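Local coordinates for diaminopimelate decarboxylase (Aquifex aeolicus, PDB 2P3E), which probably decarboxylates meso-diaminopimelate to L-lysine with pyridoxal 5'-phosphate as cofactor, the last step of lysine synthesis by the diaminopimelate pathway, at residues Leu291-Gln296 / Ile307-Gly312; Gly312-Ile317 / Gly345-Thr350. All blocks are in the same frame, centred on the assembly; numbering follows the deposited sequence.

Interaction 1. Residues Leu291-Gln296 / Ile307-Gly312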
# COMPACT_ATOMS: atom_id res chain seq x y z
N LEU B 291 -12.27 -3.33 -11.49
CA LEU B 291 -12.67 -2.85 -10.18
C LEU B 291 -13.96 -2.05 -10.31
O LEU B 291 -14.02 -1.07 -11.07
CB LEU B 291 -11.56 -2.00 -9.54
CG LEU B 291 -11.85 -1.31 -8.19
CD1 LEU B 291 -12.18 -2.33 -7.10
CD2 LEU B 291 -10.63 -0.46 -7.79
N ILE B 292 -14.99 -2.48 -9.59
CA ILE B 292 -16.29 -1.79 -9.59
C ILE B 292 -16.39 -0.93 -8.36
O ILE B 292 -16.10 -1.37 -7.24
CB ILE B 292 -17.51 -2.76 -9.61
CG1 ILE B 292 -17.37 -3.83 -10.71
CG2 ILE B 292 -18.85 -1.97 -9.74
CD1 ILE B 292 -17.10 -3.28 -12.14
N THR B 293 -16.80 0.32 -8.58
CA THR B 293 -16.90 1.27 -7.49
C THR B 293 -18.19 2.08 -7.63
O THR B 293 -18.66 2.31 -8.73
CB THR B 293 -15.63 2.19 -7.42
OG1 THR B 293 -15.74 3.08 -6.31
CG2 THR B 293 -15.42 3.00 -8.71
N GLN B 294 -18.75 2.50 -6.50
CA GLN B 294 -19.99 3.29 -6.50
C GLN B 294 -19.71 4.77 -6.20
O GLN B 294 -18.95 5.11 -5.29
CB GLN B 294 -20.98 2.71 -5.49
CG GLN B 294 -22.35 3.38 -5.49
CD GLN B 294 -23.22 2.88 -4.37
OE1 GLN B 294 -22.82 2.88 -3.20
NE2 GLN B 294 -24.42 2.46 -4.71
N VAL B 295 -20.34 5.63 -6.99
CA VAL B 295 -20.28 7.08 -6.80
C VAL B 295 -21.01 7.47 -5.51
O VAL B 295 -22.17 7.09 -5.30
CB VAL B 295 -20.88 7.85 -8.03
CG1 VAL B 295 -20.85 9.36 -7.76
CG2 VAL B 295 -20.13 7.50 -9.33
N GLN B 296 -20.31 8.20 -4.64
CA GLN B 296 -20.83 8.64 -3.35
C GLN B 296 -21.26 10.10 -3.43
O GLN B 296 -22.37 10.43 -3.03
CB GLN B 296 -19.79 8.44 -2.25
CG GLN B 296 -19.31 7.01 -2.09
CD GLN B 296 -20.44 6.02 -1.89
OE1 GLN B 296 -21.25 6.16 -0.97
NE2 GLN B 296 -20.51 5.02 -2.76
N ILE B 307 -15.77 13.54 -8.94
CA ILE B 307 -16.67 12.40 -8.78
C ILE B 307 -16.03 11.55 -7.67
O ILE B 307 -15.00 10.92 -7.88
CB ILE B 307 -16.79 11.60 -10.10
CG1 ILE B 307 -17.38 12.49 -11.22
CG2 ILE B 307 -17.60 10.32 -9.90
CD1 ILE B 307 -17.46 11.82 -12.58
N ILE B 308 -16.65 11.58 -6.50
CA ILE B 308 -16.10 10.90 -5.32
C ILE B 308 -16.72 9.51 -5.21
O ILE B 308 -17.94 9.38 -5.16
CB ILE B 308 -16.33 11.73 -4.02
CG1 ILE B 308 -15.71 13.12 -4.18
CG2 ILE B 308 -15.76 10.98 -2.78
CD1 ILE B 308 -16.18 14.17 -3.16
N VAL B 309 -15.86 8.49 -5.20
CA VAL B 309 -16.31 7.09 -5.22
C VAL B 309 -15.86 6.35 -3.96
O VAL B 309 -15.13 6.93 -3.14
CB VAL B 309 -15.83 6.34 -6.52
CG1 VAL B 309 -16.45 6.99 -7.76
CG2 VAL B 309 -14.28 6.32 -6.62
N ASP B 310 -16.28 5.09 -3.81
CA ASP B 310 -15.98 4.35 -2.57
C ASP B 310 -14.68 3.54 -2.62
O ASP B 310 -14.27 2.95 -1.62
CB ASP B 310 -17.18 3.52 -2.07
CG ASP B 310 -17.65 2.43 -3.06
OD1 ASP B 310 -17.03 2.21 -4.13
OD2 ASP B 310 -18.66 1.78 -2.74
N ALA B 311 -14.04 3.53 -3.78
CA ALA B 311 -12.75 2.86 -3.94
C ALA B 311 -11.67 3.89 -4.06
O ALA B 311 -11.84 4.92 -4.73
CB ALA B 311 -12.74 1.95 -5.19
N GLY B 312 -10.55 3.64 -3.42
CA GLY B 312 -9.43 4.58 -3.47
C GLY B 312 -8.09 3.91 -3.62
O GLY B 312 -7.98 2.74 -4.03
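The carboxylate of D310 takes T293 OG1 nearly along the C-OD1 direction and the backbone N of Q294 from above one face, 52° out of its plane. That same face is approached by the amide of Q296, turned only 10° from the carboxylate, with Q296 NE2 3.7 Å from D310 CB. These groups sit in the beta hairpin of strands 289-301 and 304-309, part of the beta domain that accompanies the TIM barrel in class-II decarboxylases.

The geometry places the group where hairpin pairing gives out. V295 and V309 form an antiparallel, non-hydrogen-bonded pair, and on its far side Q296 N donates to I308 O at 2.7 Å, in the carbonyl plane. Past V309 the second strand ends, and the bond from D310 N to Q294 O is weak. The side chain takes over: D310 OD1 accepts from T293 OG1 at 2.7 Å and from Q294 N at 2.9 Å. D310 CG lies between its own backbone N and carbonyl carbon (chi1 61°), which turns the carboxylate back onto the strand; OD2 is held by T34.

A bend at chi2 of Q296 brings NE2 back over residue Q294, where it donates to both Q294 O, at 3.0 Å, and Q294 OE1, at 3.2 Å, each acceptor close to the amide plane. Q294 O, met by this donor from above its carbonyl plane, also receives a CA-H...O contact from V309 CA.

On the sheet face bearing V295 and V309, the valine methyls meet obliquely, and I307 joins them. The closest methyl pair there is V295 CG2 against I307 CG2, 3.8 Å apart.

Interaction 2. Residues Gly312-Ile317 / Gly345-Thr350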
# COMPACT_ATOMS: atom_id res chain seq x y z
N GLY B 312 -10.55 3.64 -3.42
CA GLY B 312 -9.43 4.58 -3.47
C GLY B 312 -8.09 3.91 -3.62
O GLY B 312 -7.98 2.74 -4.03
N MET B 313 -7.04 4.67 -3.28
CA MET B 313 -5.68 4.17 -3.40
C MET B 313 -5.43 2.94 -2.52
O MET B 313 -4.48 2.19 -2.75
CB MET B 313 -4.68 5.29 -3.08
CG MET B 313 -4.68 5.73 -1.61
SD MET B 313 -3.58 7.14 -1.32
CE MET B 313 -1.95 6.42 -1.62
N ASN B 314 -6.28 2.78 -1.51
CA ASN B 314 -6.28 1.59 -0.65
C ASN B 314 -6.69 0.34 -1.40
O ASN B 314 -6.32 -0.77 -0.99
CB ASN B 314 -7.25 1.79 0.53
CG ASN B 314 -8.69 2.04 0.08
OD1 ASN B 314 -8.99 2.99 -0.66
ND2 ASN B 314 -9.60 1.20 0.55
N ASP B 315 -7.47 0.51 -2.47
CA ASP B 315 -7.98 -0.60 -3.30
C ASP B 315 -7.14 -0.80 -4.55
O ASP B 315 -6.82 -1.94 -4.92
CB ASP B 315 -9.44 -0.35 -3.70
CG ASP B 315 -10.37 -0.27 -2.50
OD1 ASP B 315 -10.55 -1.30 -1.79
OD2 ASP B 315 -10.93 0.82 -2.26
N LEU B 316 -6.78 0.31 -5.20
CA LEU B 316 -5.97 0.29 -6.42
C LEU B 316 -5.03 1.46 -6.35
O LEU B 316 -5.46 2.62 -6.44
CB LEU B 316 -6.86 0.40 -7.68
CG LEU B 316 -6.16 0.47 -9.06
CD1 LEU B 316 -5.25 -0.73 -9.33
CD2 LEU B 316 -7.18 0.62 -10.20
N ILE B 317 -3.76 1.16 -6.15
CA ILE B 317 -2.78 2.20 -5.83
C ILE B 317 -2.08 2.79 -7.06
O ILE B 317 -1.42 3.82 -6.96
CB ILE B 317 -1.74 1.65 -4.82
CG1 ILE B 317 -1.10 2.79 -4.00
CG2 ILE B 317 -0.71 0.75 -5.54
CD1 ILE B 317 -0.30 2.27 -2.75
N GLY B 345 -11.09 8.94 -4.53
CA GLY B 345 -11.60 7.96 -3.58
C GLY B 345 -11.88 8.53 -2.21
O GLY B 345 -11.88 9.75 -2.02
N PRO B 346 -12.11 7.64 -1.23
CA PRO B 346 -12.50 7.98 0.14
C PRO B 346 -11.31 8.34 1.05
O PRO B 346 -11.52 8.93 2.12
CB PRO B 346 -13.16 6.68 0.63
CG PRO B 346 -12.42 5.60 -0.08
CD PRO B 346 -12.00 6.18 -1.42
N ILE B 347 -10.09 8.01 0.63
CA ILE B 347 -8.91 8.16 1.50
C ILE B 347 -8.58 9.63 1.75
O ILE B 347 -8.71 10.48 0.84
CB ILE B 347 -7.66 7.44 0.92
CG1 ILE B 347 -7.90 5.91 0.77
CG2 ILE B 347 -6.40 7.79 1.75
CD1 ILE B 347 -8.03 5.13 2.11
N CYS B 348 -8.15 9.92 2.98
CA CYS B 348 -7.79 11.28 3.37
C CYS B 348 -6.35 11.62 2.94
O CYS B 348 -5.43 11.74 3.78
CB CYS B 348 -8.03 11.49 4.87
SG CYS B 348 -8.36 13.22 5.26
N GLU B 349 -6.17 11.71 1.63
CA GLU B 349 -4.93 12.16 0.99
C GLU B 349 -5.32 12.93 -0.26
O GLU B 349 -6.24 12.54 -0.96
CB GLU B 349 -4.07 10.96 0.54
CG GLU B 349 -3.50 10.09 1.65
CD GLU B 349 -2.27 10.70 2.32
OE1 GLU B 349 -1.94 11.89 2.09
OE2 GLU B 349 -1.62 9.96 3.10
N THR B 350 -4.60 14.01 -0.55
CA THR B 350 -4.76 14.75 -1.81
C THR B 350 -4.43 13.83 -2.98
O THR B 350 -5.08 13.90 -4.04
CB THR B 350 -3.87 16.02 -1.82
OG1 THR B 350 -4.26 16.86 -0.72
CG2 THR B 350 -4.05 16.81 -3.12
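Van der Waals contacts between side chains dominate: I347 lies across M313 and N314, its CG1 4.0 Å from M313 CG, the two side chains crossing at about a right angle. Farther along, the thioether S of M313 meets the aliphatic part of E349, SD to CG 4.2 Å. E349 probably binds substrate, so the contact borders the active site. N314 presents its amide oxygen to I347, with OD1 3.4 Å from CG1 and 3.6 Å from CD1; chi1 of 60° swings the amide toward the isoleucine. With an alanine here, I347 CG1 and CD1 would probably lose most of this cover, and a gap would open beside them.

Backbone packing is close because two glycines face each other, G312 CA and G345 CA being 4.0 Å apart, while P346 CD rests 3.5 Å from G312 N. Neither glycine has space for a CB: one on G312 would strike P346 CD, and one on G345 would strike G312 CA.

Hydrogen bonds shape the loop 312-317 from within. D315 OD2 accepts G312 N at 3.1 Å through its anti lone pair, and G312 O takes the N-H groups of both D315 and L316, fixing the turn. D352 ties the two loops together, accepting from M313 N and I347 N.

The loop 312-317 leads from strand 304-309 to helix 318-322; the loop at 345-350 runs from the parallel neighbour, strand 338-344, to strand 358-361.

Overall arrangement
Interactions 1 and 2 follow one another along the chain and share G312, with centres about 10 Å apart. They also touch directly: P346 CD lies 3.5 Å from A311 C, and L291 CD2 lies 3.9 Å from L316 CB, so the open end of the hairpin packs onto both loops. Interaction 2 contains E349, which probably binds substrate; its M313 side chain is about 9 Å from that of R318, another probable substrate-binding residue, against about 10 Å for L291 of interaction 1. Both contacts reach the second subunit: T112 of that subunit packs on Q296, its Y322 packs on E349, and its K175 NZ is hydrogen-bonded to G345 O and I347 O.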